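Local atomic coordinates of C-domain type II peptide synthetase (Streptomyces globisporus, PDB entry 4ZXW), a protein that belongs to the condensation-domain family of type II peptide synthetases and has the two-lobed fold of the CoA-dependent acyltransferase clan. Residues P44-V49 with A155-A160; L120-E125 with R396-A401; K240-Q245 with G403-D408. One frame throughout, in Å; residues are numbered along the deposited sequence.

Contact 1 (P44-V49 with A155-A160). With GLC (alpha-D-glucopyranose), chain C; 4T7 ((1R)-1-(naphthalen-2-yl)ethane-1,2-diol), chain E.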
loop_
_atom_site.group_PDB
_atom_site.type_symbol
_atom_site.label_atom_id
_atom_site.label_comp_id
_atom_site.label_asym_id
_atom_site.label_seq_id
_atom_site.Cartn_x
_atom_site.Cartn_y
_atom_site.Cartn_z
ATOM N N PRO A 44 -1.010 12.127 -11.683
ATOM C CA PRO A 44 0.339 11.566 -11.889
ATOM C C PRO A 44 1.129 11.324 -10.617
ATOM O O PRO A 44 2.202 10.756 -10.714
ATOM C CB PRO A 44 1.044 12.625 -12.733
ATOM C CG PRO A 44 0.316 13.921 -12.439
ATOM C CD PRO A 44 -1.061 13.585 -11.896
ATOM N N MET A 45 0.631 11.745 -9.459
ATOM C CA MET A 45 1.337 11.449 -8.208
ATOM C C MET A 45 0.815 10.206 -7.495
ATOM O O MET A 45 1.359 9.823 -6.458
ATOM C CB MET A 45 1.282 12.650 -7.265
ATOM C CG MET A 45 2.035 13.875 -7.831
ATOM S SD MET A 45 3.778 13.543 -8.153
ATOM C CE MET A 45 4.368 13.329 -6.460
ATOM N N TYR A 46 -0.194 9.545 -8.062
ATOM C CA TYR A 46 -0.750 8.365 -7.396
ATOM C C TYR A 46 0.034 7.147 -7.905
ATOM O O TYR A 46 -0.394 6.409 -8.801
ATOM C CB TYR A 46 -2.265 8.228 -7.646
ATOM C CG TYR A 46 -2.900 7.084 -6.901
ATOM C CD1 TYR A 46 -3.041 7.130 -5.514
ATOM C CD2 TYR A 46 -3.371 5.960 -7.562
ATOM C CE1 TYR A 46 -3.601 6.095 -4.814
ATOM C CE2 TYR A 46 -3.980 4.888 -6.820
ATOM C CZ TYR A 46 -4.081 4.976 -5.454
ATOM O OH TYR A 46 -4.642 3.939 -4.680
ATOM N N HIS A 47 1.210 6.962 -7.345
ATOM C CA HIS A 47 2.081 5.873 -7.789
ATOM C C HIS A 47 2.616 5.114 -6.582
ATOM O O HIS A 47 2.418 5.523 -5.433
ATOM C CB HIS A 47 3.242 6.396 -8.665
ATOM C CG HIS A 47 3.860 7.679 -8.175
ATOM N ND1 HIS A 47 4.269 7.866 -6.873
ATOM C CD2 HIS A 47 4.142 8.840 -8.822
ATOM C CE1 HIS A 47 4.772 9.081 -6.735
ATOM N NE2 HIS A 47 4.704 9.692 -7.903
ATOM N N ILE A 48 3.287 4.001 -6.866
ATOM C CA ILE A 48 3.850 3.139 -5.840
ATOM C C ILE A 48 5.282 2.851 -6.305
ATOM O O ILE A 48 5.513 2.688 -7.508
ATOM C CB ILE A 48 2.999 1.876 -5.653
ATOM C CG1 ILE A 48 3.611 0.955 -4.597
ATOM C CG2 ILE A 48 2.856 1.130 -6.984
ATOM C CD1 ILE A 48 2.704 -0.201 -4.195
ATOM N N VAL A 49 6.240 2.859 -5.369
ATOM C CA VAL A 49 7.632 2.511 -5.662
ATOM C C VAL A 49 8.068 1.209 -4.974
ATOM O O VAL A 49 7.531 0.816 -3.947
ATOM C CB VAL A 49 8.599 3.646 -5.250
ATOM C CG1 VAL A 49 8.204 4.918 -5.918
ATOM C CG2 VAL A 49 8.572 3.848 -3.751
ATOM N N ALA A 155 5.412 2.737 -10.433
ATOM C CA ALA A 155 4.302 2.307 -11.268
ATOM C C ALA A 155 3.052 3.080 -10.865
ATOM O O ALA A 155 2.909 3.430 -9.700
ATOM C CB ALA A 155 4.056 0.806 -11.118
ATOM N N HIS A 156 2.162 3.390 -11.800
ATOM C CA HIS A 156 0.932 4.067 -11.371
ATOM C C HIS A 156 0.165 3.112 -10.474
ATOM O O HIS A 156 0.060 1.903 -10.744
ATOM C CB HIS A 156 0.057 4.534 -12.534
ATOM C CG HIS A 156 -0.852 5.667 -12.160
ATOM N ND1 HIS A 156 -2.114 5.475 -11.643
ATOM C CD2 HIS A 156 -0.650 7.006 -12.167
ATOM C CE1 HIS A 156 -2.648 6.643 -11.349
ATOM N NE2 HIS A 156 -1.782 7.591 -11.664
ATOM N N HIS A 157 -0.357 3.644 -9.385
ATOM C CA HIS A 157 -0.893 2.775 -8.332
ATOM C C HIS A 157 -2.290 2.249 -8.739
ATOM O O HIS A 157 -2.844 1.390 -8.072
ATOM C CB HIS A 157 -0.883 3.551 -7.004
ATOM C CG HIS A 157 -1.166 2.736 -5.782
ATOM N ND1 HIS A 157 -1.090 1.355 -5.751
ATOM C CD2 HIS A 157 -1.489 3.121 -4.525
ATOM C CE1 HIS A 157 -1.378 0.930 -4.534
ATOM N NE2 HIS A 157 -1.621 1.982 -3.768
ATOM N N THR A 158 -2.851 2.760 -9.840
ATOM C CA THR A 158 -4.045 2.139 -10.455
ATOM C C THR A 158 -3.689 0.832 -11.192
ATOM O O THR A 158 -4.573 -0.014 -11.437
ATOM C CB THR A 158 -4.767 3.093 -11.465
ATOM O OG1 THR A 158 -3.899 3.408 -12.579
ATOM C CG2 THR A 158 -5.209 4.352 -10.769
ATOM N N ALA A 159 -2.407 0.687 -11.551
ATOM C CA ALA A 159 -1.907 -0.454 -12.327
ATOM C C ALA A 159 -1.258 -1.537 -11.466
ATOM O O ALA A 159 -1.179 -2.698 -11.885
ATOM C CB ALA A 159 -0.882 0.002 -13.361
ATOM N N ALA A 160 -0.784 -1.158 -10.281
ATOM C CA ALA A 160 0.006 -2.059 -9.450
ATOM C C ALA A 160 -0.170 -1.789 -7.970
ATOM O O ALA A 160 -0.161 -0.626 -7.551
ATOM C CB ALA A 160 1.490 -1.937 -9.827
HETATM C C1 GLC C . 5.674 1.211 0.294
HETATM C C2 GLC C . 5.696 1.747 -1.134
HETATM C C3 GLC C . 5.228 3.192 -1.238
HETATM C C4 GLC C . 3.878 3.318 -0.557
HETATM C C5 GLC C . 3.945 2.776 0.880
HETATM C C6 GLC C . 2.553 2.877 1.521
HETATM O O2 GLC C . 7.024 1.689 -1.634
HETATM O O3 GLC C . 5.089 3.501 -2.631
HETATM O O4 GLC C . 3.482 4.697 -0.559
HETATM O O5 GLC C . 4.409 1.411 0.906
HETATM O O6 GLC C . 1.692 1.942 0.863
HETATM C CAI 4T7 E . -5.130 5.321 0.573
HETATM C CAM 4T7 E . -6.305 5.969 0.981
HETATM C CAG 4T7 E . -6.374 6.566 2.238
HETATM C CAD 4T7 E . -7.532 7.244 2.641
HETATM C CAC 4T7 E . -8.631 7.335 1.784
HETATM C CAF 4T7 E . -8.560 6.741 0.521
HETATM C CAL 4T7 E . -7.389 6.076 0.114
HETATM C CAH 4T7 E . -7.302 5.481 -1.147
HETATM C CAE 4T7 E . -6.140 4.811 -1.522
HETATM C CAK 4T7 E . -5.023 4.725 -0.689
HETATM C CAN 4T7 E . -3.828 4.016 -1.137
HETATM O OAB 4T7 E . -2.572 4.659 -0.797
HETATM C CAJ 4T7 E . -3.755 2.577 -0.595
HETATM O OAA 4T7 E . -2.567 1.908 -1.063
HETATM O O HOH W 1 -4.525 1.597 -5.774
#

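Contact 2 (L120-E125 with R396-A401). With FRU (beta-D-fructofuranose), chain B.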
loop_
_atom_site.group_PDB
_atom_site.type_symbol
_atom_site.label_atom_id
_atom_site.label_comp_id
_atom_site.label_asym_id
_atom_site.label_seq_id
_atom_site.Cartn_x
_atom_site.Cartn_y
_atom_site.Cartn_z
ATOM N N LEU A 120 17.604 8.926 -3.564
ATOM C CA LEU A 120 17.160 8.603 -4.906
ATOM C C LEU A 120 15.713 8.121 -4.896
ATOM O O LEU A 120 14.933 8.450 -5.784
ATOM C CB LEU A 120 18.049 7.531 -5.539
ATOM C CG LEU A 120 17.531 6.985 -6.865
ATOM C CD1 LEU A 120 17.263 8.150 -7.831
ATOM C CD2 LEU A 120 18.529 5.979 -7.449
ATOM N N LEU A 121 15.356 7.313 -3.906
ATOM C CA LEU A 121 13.990 6.790 -3.829
ATOM C C LEU A 121 13.006 7.930 -3.627
ATOM O O LEU A 121 11.901 7.955 -4.206
ATOM C CB LEU A 121 13.883 5.780 -2.684
ATOM C CG LEU A 121 12.879 4.644 -2.723
ATOM C CD1 LEU A 121 12.765 4.044 -4.100
ATOM C CD2 LEU A 121 13.329 3.577 -1.711
ATOM N N ASN A 122 13.386 8.860 -2.757
ATOM C CA ASN A 122 12.539 9.997 -2.491
ATOM C C ASN A 122 12.396 10.826 -3.758
ATOM O O ASN A 122 11.300 11.329 -4.072
ATOM C CB ASN A 122 13.103 10.837 -1.354
ATOM C CG ASN A 122 12.729 10.289 0.009
ATOM O OD1 ASN A 122 12.309 9.136 0.127
ATOM N ND2 ASN A 122 12.880 11.111 1.046
ATOM N N GLU A 123 13.500 10.980 -4.493
ATOM C CA GLU A 123 13.457 11.853 -5.655
ATOM C C GLU A 123 12.508 11.233 -6.674
ATOM O O GLU A 123 11.642 11.901 -7.223
ATOM C CB GLU A 123 14.836 12.064 -6.272
ATOM C CG GLU A 123 14.822 13.212 -7.268
ATOM C CD GLU A 123 15.842 13.086 -8.375
ATOM O OE1 GLU A 123 17.030 12.867 -8.057
ATOM O OE2 GLU A 123 15.454 13.221 -9.563
ATOM N N VAL A 124 12.646 9.940 -6.899
ATOM C CA VAL A 124 11.769 9.282 -7.844
ATOM C C VAL A 124 10.306 9.424 -7.394
ATOM O O VAL A 124 9.454 9.775 -8.207
ATOM C CB VAL A 124 12.196 7.815 -8.031
ATOM C CG1 VAL A 124 11.190 7.056 -8.861
ATOM C CG2 VAL A 124 13.584 7.772 -8.702
ATOM N N GLU A 125 10.008 9.200 -6.111
ATOM C CA GLU A 125 8.625 9.261 -5.651
ATOM C C GLU A 125 8.101 10.700 -5.734
ATOM O O GLU A 125 6.903 10.926 -5.757
ATOM C CB GLU A 125 8.482 8.731 -4.200
ATOM C CG GLU A 125 7.061 8.609 -3.678
ATOM C CD GLU A 125 6.967 8.071 -2.218
ATOM O OE1 GLU A 125 7.749 7.133 -1.866
ATOM O OE2 GLU A 125 6.099 8.601 -1.442
ATOM N N ARG A 396 12.869 2.546 5.168
ATOM C CA ARG A 396 13.315 3.850 4.706
ATOM C C ARG A 396 13.157 4.755 5.875
ATOM O O ARG A 396 12.079 4.832 6.448
ATOM C CB ARG A 396 12.492 4.369 3.530
ATOM C CG ARG A 396 12.494 3.470 2.357
ATOM C CD ARG A 396 11.373 3.811 1.422
ATOM N NE ARG A 396 11.426 5.143 0.832
ATOM C CZ ARG A 396 10.435 5.639 0.089
ATOM N NH1 ARG A 396 9.322 4.928 -0.097
ATOM N NH2 ARG A 396 10.533 6.851 -0.459
ATOM N N GLN A 397 14.208 5.436 6.265
ATOM C CA GLN A 397 14.034 6.285 7.407
ATOM C C GLN A 397 13.970 7.745 7.016
ATOM O O GLN A 397 13.634 8.596 7.831
ATOM C CB GLN A 397 15.129 5.981 8.412
ATOM C CG GLN A 397 14.757 4.682 9.173
ATOM C CD GLN A 397 15.876 4.145 9.997
ATOM O OE1 GLN A 397 16.006 4.487 11.168
ATOM N NE2 GLN A 397 16.706 3.298 9.392
ATOM N N LEU A 398 14.197 8.021 5.746
ATOM C CA LEU A 398 14.138 9.382 5.260
ATOM C C LEU A 398 12.692 9.697 4.930
ATOM O O LEU A 398 12.069 9.063 4.085
ATOM C CB LEU A 398 15.014 9.548 4.046
ATOM C CG LEU A 398 15.567 10.923 3.754
ATOM C CD1 LEU A 398 16.546 11.291 4.817
ATOM C CD2 LEU A 398 16.247 10.860 2.401
ATOM N N SER A 399 12.156 10.679 5.617
ATOM C CA SER A 399 10.810 11.086 5.356
ATOM C C SER A 399 10.734 12.016 4.121
ATOM O O SER A 399 11.737 12.401 3.504
ATOM C CB SER A 399 10.252 11.749 6.590
ATOM O OG SER A 399 10.223 10.822 7.653
ATOM N N GLN A 400 9.521 12.373 3.763
ATOM C CA GLN A 400 9.289 12.978 2.471
ATOM C C GLN A 400 8.145 13.974 2.515
ATOM O O GLN A 400 7.042 13.652 2.945
ATOM C CB GLN A 400 8.993 11.885 1.460
ATOM C CG GLN A 400 8.638 12.402 0.117
ATOM C CD GLN A 400 8.997 11.446 -0.977
ATOM O OE1 GLN A 400 9.182 10.234 -0.766
ATOM N NE2 GLN A 400 9.101 11.976 -2.158
ATOM N N ALA A 401 8.418 15.164 1.998
ATOM C CA ALA A 401 7.518 16.298 2.062
ATOM C C ALA A 401 6.434 16.244 1.008
ATOM O O ALA A 401 5.325 16.723 1.222
ATOM C CB ALA A 401 8.301 17.569 1.901
HETATM C C1 FRU B . 8.760 0.770 1.064
HETATM C C2 FRU B . 7.557 1.313 1.841
HETATM C C3 FRU B . 7.874 2.425 2.834
HETATM C C4 FRU B . 6.952 2.290 4.071
HETATM C C5 FRU B . 6.716 0.784 4.040
HETATM C C6 FRU B . 5.288 0.489 4.499
HETATM O O1 FRU B . 9.113 1.579 -0.050
HETATM O O2 FRU B . 6.624 1.975 0.994
HETATM O O3 FRU B . 8.444 3.655 2.358
HETATM O O4 FRU B . 7.454 2.766 5.318
HETATM O O5 FRU B . 6.931 0.319 2.678
HETATM O O6 FRU B . 4.338 1.142 3.618
HETATM O O HOH W 2 13.641 7.013 1.349
#

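Contact 3 (K240-Q245 with G403-D408). With 4T7 ((1R)-1-(naphthalen-2-yl)ethane-1,2-diol), chain E; GLC (alpha-D-glucopyranose), chain C.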
loop_
_atom_site.group_PDB
_atom_site.type_symbol
_atom_site.label_atom_id
_atom_site.label_comp_id
_atom_site.label_asym_id
_atom_site.label_seq_id
_atom_site.Cartn_x
_atom_site.Cartn_y
_atom_site.Cartn_z
ATOM N N LYS A 240 -3.061 20.402 -3.211
ATOM C CA LYS A 240 -2.973 19.013 -2.817
ATOM C C LYS A 240 -1.511 18.585 -2.732
ATOM O O LYS A 240 -0.741 18.791 -3.651
ATOM C CB LYS A 240 -3.729 18.148 -3.813
ATOM C CG LYS A 240 -3.712 16.672 -3.538
ATOM C CD LYS A 240 -4.597 16.356 -2.358
ATOM C CE LYS A 240 -4.353 14.940 -1.828
ATOM N NZ LYS A 240 -4.905 13.884 -2.737
ATOM N N GLY A 241 -1.143 18.000 -1.605
ATOM C CA GLY A 241 0.144 17.367 -1.456
ATOM C C GLY A 241 0.028 16.286 -0.403
ATOM O O GLY A 241 -0.893 16.312 0.454
ATOM N N THR A 242 0.941 15.318 -0.487
ATOM C CA THR A 242 0.986 14.212 0.457
ATOM C C THR A 242 2.419 14.062 0.963
ATOM O O THR A 242 3.360 13.915 0.165
ATOM C CB THR A 242 0.479 12.902 -0.160
ATOM O OG1 THR A 242 -0.894 13.048 -0.558
ATOM C CG2 THR A 242 0.564 11.749 0.867
ATOM N N ALA A 243 2.560 14.143 2.291
ATOM C CA ALA A 243 3.823 13.943 2.998
ATOM C C ALA A 243 3.822 12.564 3.666
ATOM O O ALA A 243 2.759 12.018 3.999
ATOM C CB ALA A 243 4.056 15.026 4.048
ATOM N N TRP A 244 5.018 12.026 3.881
ATOM C CA TRP A 244 5.196 10.669 4.392
ATOM C C TRP A 244 6.232 10.732 5.464
ATOM O O TRP A 244 7.372 11.087 5.184
ATOM C CB TRP A 244 5.647 9.713 3.300
ATOM C CG TRP A 244 4.604 9.519 2.249
ATOM C CD1 TRP A 244 4.434 10.268 1.150
ATOM C CD2 TRP A 244 3.588 8.509 2.209
ATOM N NE1 TRP A 244 3.375 9.791 0.402
ATOM C CE2 TRP A 244 2.841 8.712 1.038
ATOM C CE3 TRP A 244 3.232 7.464 3.054
ATOM C CZ2 TRP A 244 1.773 7.904 0.681
ATOM C CZ3 TRP A 244 2.175 6.666 2.699
ATOM C CH2 TRP A 244 1.459 6.889 1.518
ATOM N N GLN A 245 5.822 10.461 6.698
ATOM C CA GLN A 245 6.773 10.402 7.787
ATOM C C GLN A 245 7.088 8.926 7.998
ATOM O O GLN A 245 6.183 8.098 8.202
ATOM C CB GLN A 245 6.225 11.066 9.043
ATOM C CG GLN A 245 6.362 12.584 8.996
ATOM C CD GLN A 245 5.989 13.295 10.292
ATOM O OE1 GLN A 245 6.274 12.828 11.413
ATOM N NE2 GLN A 245 5.357 14.458 10.141
ATOM N N GLY A 403 5.295 13.363 -1.700
ATOM C CA GLY A 403 5.502 12.069 -2.313
ATOM C C GLY A 403 4.251 11.542 -2.970
ATOM O O GLY A 403 3.438 12.315 -3.488
ATOM N N SER A 404 4.087 10.224 -2.934
ATOM C CA SER A 404 2.932 9.589 -3.561
ATOM C C SER A 404 1.661 10.117 -2.965
ATOM O O SER A 404 1.573 10.350 -1.759
ATOM C CB SER A 404 2.954 8.091 -3.386
ATOM O OG SER A 404 4.124 7.545 -3.924
ATOM N N ASP A 405 0.686 10.316 -3.834
ATOM C CA ASP A 405 -0.582 10.873 -3.441
ATOM C C ASP A 405 -1.403 9.937 -2.545
ATOM O O ASP A 405 -1.512 8.758 -2.825
ATOM C CB ASP A 405 -1.384 11.201 -4.682
ATOM C CG ASP A 405 -2.675 11.921 -4.362
ATOM O OD1 ASP A 405 -2.655 13.177 -4.277
ATOM O OD2 ASP A 405 -3.709 11.231 -4.205
ATOM N N ILE A 406 -1.978 10.480 -1.477
ATOM C CA ILE A 406 -3.107 9.830 -0.789
ATOM C C ILE A 406 -4.380 10.563 -1.204
ATOM O O ILE A 406 -4.540 11.760 -0.911
ATOM C CB ILE A 406 -2.933 9.814 0.739
ATOM C CG1 ILE A 406 -1.897 8.771 1.142
ATOM C CG2 ILE A 406 -4.255 9.408 1.427
ATOM C CD1 ILE A 406 -1.328 9.028 2.538
ATOM N N PRO A 407 -5.283 9.868 -1.909
ATOM C CA PRO A 407 -6.430 10.571 -2.483
ATOM C C PRO A 407 -7.133 11.550 -1.530
ATOM O O PRO A 407 -7.400 12.679 -1.924
ATOM C CB PRO A 407 -7.357 9.417 -2.890
ATOM C CG PRO A 407 -6.426 8.367 -3.311
ATOM C CD PRO A 407 -5.242 8.467 -2.365
ATOM N N ASP A 408 -7.414 11.157 -0.302
ATOM C CA ASP A 408 -8.176 12.044 0.579
ATOM C C ASP A 408 -8.278 11.410 1.962
ATOM O O ASP A 408 -9.315 10.838 2.330
ATOM C CB ASP A 408 -9.576 12.315 -0.020
ATOM C CG ASP A 408 -10.243 13.585 0.535
ATOM O OD1 ASP A 408 -10.122 13.869 1.752
ATOM O OD2 ASP A 408 -10.896 14.297 -0.279
HETATM C CAI 4T7 E . -5.130 5.321 0.573
HETATM C CAM 4T7 E . -6.305 5.969 0.981
HETATM C CAG 4T7 E . -6.374 6.566 2.238
HETATM C CAD 4T7 E . -7.532 7.244 2.641
HETATM C CAC 4T7 E . -8.631 7.335 1.784
HETATM C CAF 4T7 E . -8.560 6.741 0.521
HETATM C CAL 4T7 E . -7.389 6.076 0.114
HETATM C CAH 4T7 E . -7.302 5.481 -1.147
HETATM C CAE 4T7 E . -6.140 4.811 -1.522
HETATM C CAK 4T7 E . -5.023 4.725 -0.689
HETATM C CAN 4T7 E . -3.828 4.016 -1.137
HETATM O OAB 4T7 E . -2.572 4.659 -0.797
HETATM C CAJ 4T7 E . -3.755 2.577 -0.595
HETATM O OAA 4T7 E . -2.567 1.908 -1.063
HETATM C C1 GLC C . 5.674 1.211 0.294
HETATM C C2 GLC C . 5.696 1.747 -1.134
HETATM C C3 GLC C . 5.228 3.192 -1.238
HETATM C C4 GLC C . 3.878 3.318 -0.557
HETATM C C5 GLC C . 3.945 2.776 0.880
HETATM C C6 GLC C . 2.553 2.877 1.521
HETATM O O2 GLC C . 7.024 1.689 -1.634
HETATM O O3 GLC C . 5.089 3.501 -2.631
HETATM O O4 GLC C . 3.482 4.697 -0.559
HETATM O O5 GLC C . 4.409 1.411 0.906
HETATM O O6 GLC C . 1.692 1.942 0.863
HETATM O O HOH W 3 1.977 14.639 -3.126
HETATM O O HOH W 4 -0.897 14.558 -3.004
#

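Contact 1 (P44-V49 with A155-A160)
Tyr46 lies against His156 and His157 where strand 47-55 pairs with the end of strand 148-156. Antiparallel pairing is documented by two reciprocal bonds between Ile48 and Ala155; His47 is paired with His156 in the adjacent non-hydrogen-bonded position, their side chains diverging, and His157 N donates to Tyr46 O. With CG anti to the backbone N (chi1 -176°), the tyrosine reaches across His157 and Thr158, which follow strand 148-156. Its CB lies 4.0 Å from His156 CE1. Farther out, Tyr46 CD2 and CE2 run beneath His157 CB, which sits over the ring face at 3.4 Å from CE2, a CH-pi contact. Tyr46 CZ then meets His157 CD2 at 3.3 Å, the two rings slid apart with planes 30° from parallel. At the tip, Tyr46 OH is 2.6 Å from a water, which donates to His157 O. The tyrosine presents its edge to the face of the His156 ring, planes 63° apart. That imidazole also has Tyr46 O above its centre, while its NE2 bonds to Gly43 O. His157 is held at both ring nitrogens: ND1 donates in the ring plane to Ala160 O at 2.8 Å, which fixes the ring's rotation, and NE2 is hydrogen-bonded to OAA of the bound 4T7 at 2.9 Å. The consecutive His156 and His157 begin the HHxxxD signature of condensation domains, where strand 148-156 ends, at the central channel between the two lobes.

Contact 2 (L120-E125 with R396-A401)
Arg396, Asn122 and Glu125 form a polar cluster bordering the fructose site, where helix 110-126 meets the loop between strands 388-392 and 410-416. The arginine chain is bent at chi3 (63°), which brings its guanidinium against the helix. Its two terminal nitrogens both grip one carboxylate oxygen: Arg396 NH2 lies 3.1 Å and NH1 3.2 Å from Glu125 OE1. This is an end-on salt bridge with the oxygen in the guanidinium plane, although the carboxylate plane is turned 76° from it. Arg396 NH2 also donates to Asn122 OD1 at 3.0 Å, and a water bridges that oxygen to Arg396 NE. Leu121 packs over one face of the guanidinium, its CD2 3.5 Å from Arg396 NE. The amides of Asn122 and Gln400 stack, planes 29° apart, and Gln400 NE2 makes a weak bond to Asn122 O at 3.0 Å. Arg396 NH1 additionally gives a weak bond to fructose O3 at 2.9 Å. Beyond the two segments, Glu125 OE1 bridges to Arg246, and OE2 accepts from Ser404 N. With every guanidinium nitrogen engaged and two arginines converging on one carboxylate, Glu125 is probably stabilised as the anion, and the arginine plane is fixed at the sugar site.

Contact 3 (K240-Q245 with G403-D408)
Lys240, Thr242 and Trp244 grip the loop 403-408 in a buried, mainly polar contact between the start of an edge strand, with the lysine just before it, and a loop. Strand 242-249 is one of the two edge strands of the five-stranded sheet in one lobe of the condensation-domain fold. The loop returns toward strand 410-416 of that sheet after strands 383-385 and 388-392 have joined the other lobe's sheet, a crossover consistent with the latch of this family. Three acceptors surround one ammonium: Lys240 NZ is 2.8 Å from Asp405 OD1, a salt bridge approached on the syn side, 2.8 Å from Ile406 O and 2.9 Å from Pro407 O. Both carbonyls are met from above their planes, and the chain reaches them by bending at chi2 (73°) and again at chi4. Ile406 O has a second donor in Asn429. At the first residue of the strand, Thr242 OG1 accepts from Ile406 N at 2.9 Å in a bond straight to 176°, and a water joins the same hydroxyl to Asp405 OD1. Thr242 O takes the N-H of Gly403 at 2.7 Å. Trp244 approaches edge-on: its NE1 donates to a lone pair of Ser404 O at 2.9 Å, the oxygen lying near the indole plane, which sets the ring's tilt. At the six-membered end, Trp244 CH2 touches Ile406 CD1 at 3.7 Å, while Ile406 CG2 turns to the naphthalene of 4T7. Over one indole face stands glucose O4, 3.6 Å from Trp244 CH2.

In the fold
Contacts 1 and 3 are buried, whereas contact 2 is only partly so. One loop, 396-408, supplies a segment to both contacts 2 and 3, meeting a helix in the former and a sheet edge in the latter. Contact 1 instead joins neighbouring strands of the other sheet, and its chemistry is backbone pairing and aromatic packing; contact 2 relies on charge and amides, and contact 3 on lysine, threonine and tryptophan side chains bonded largely to the loop's main chain. Ser404 ties the three together, its OG bonded to His47 and its N to Glu125. Probable backbone bonds, Asp405 to Met45 and Trp244 to Gln400, complete the junction. Contacts 1 and 3 both touch GLC and 4T7; contact 2 borders FRU.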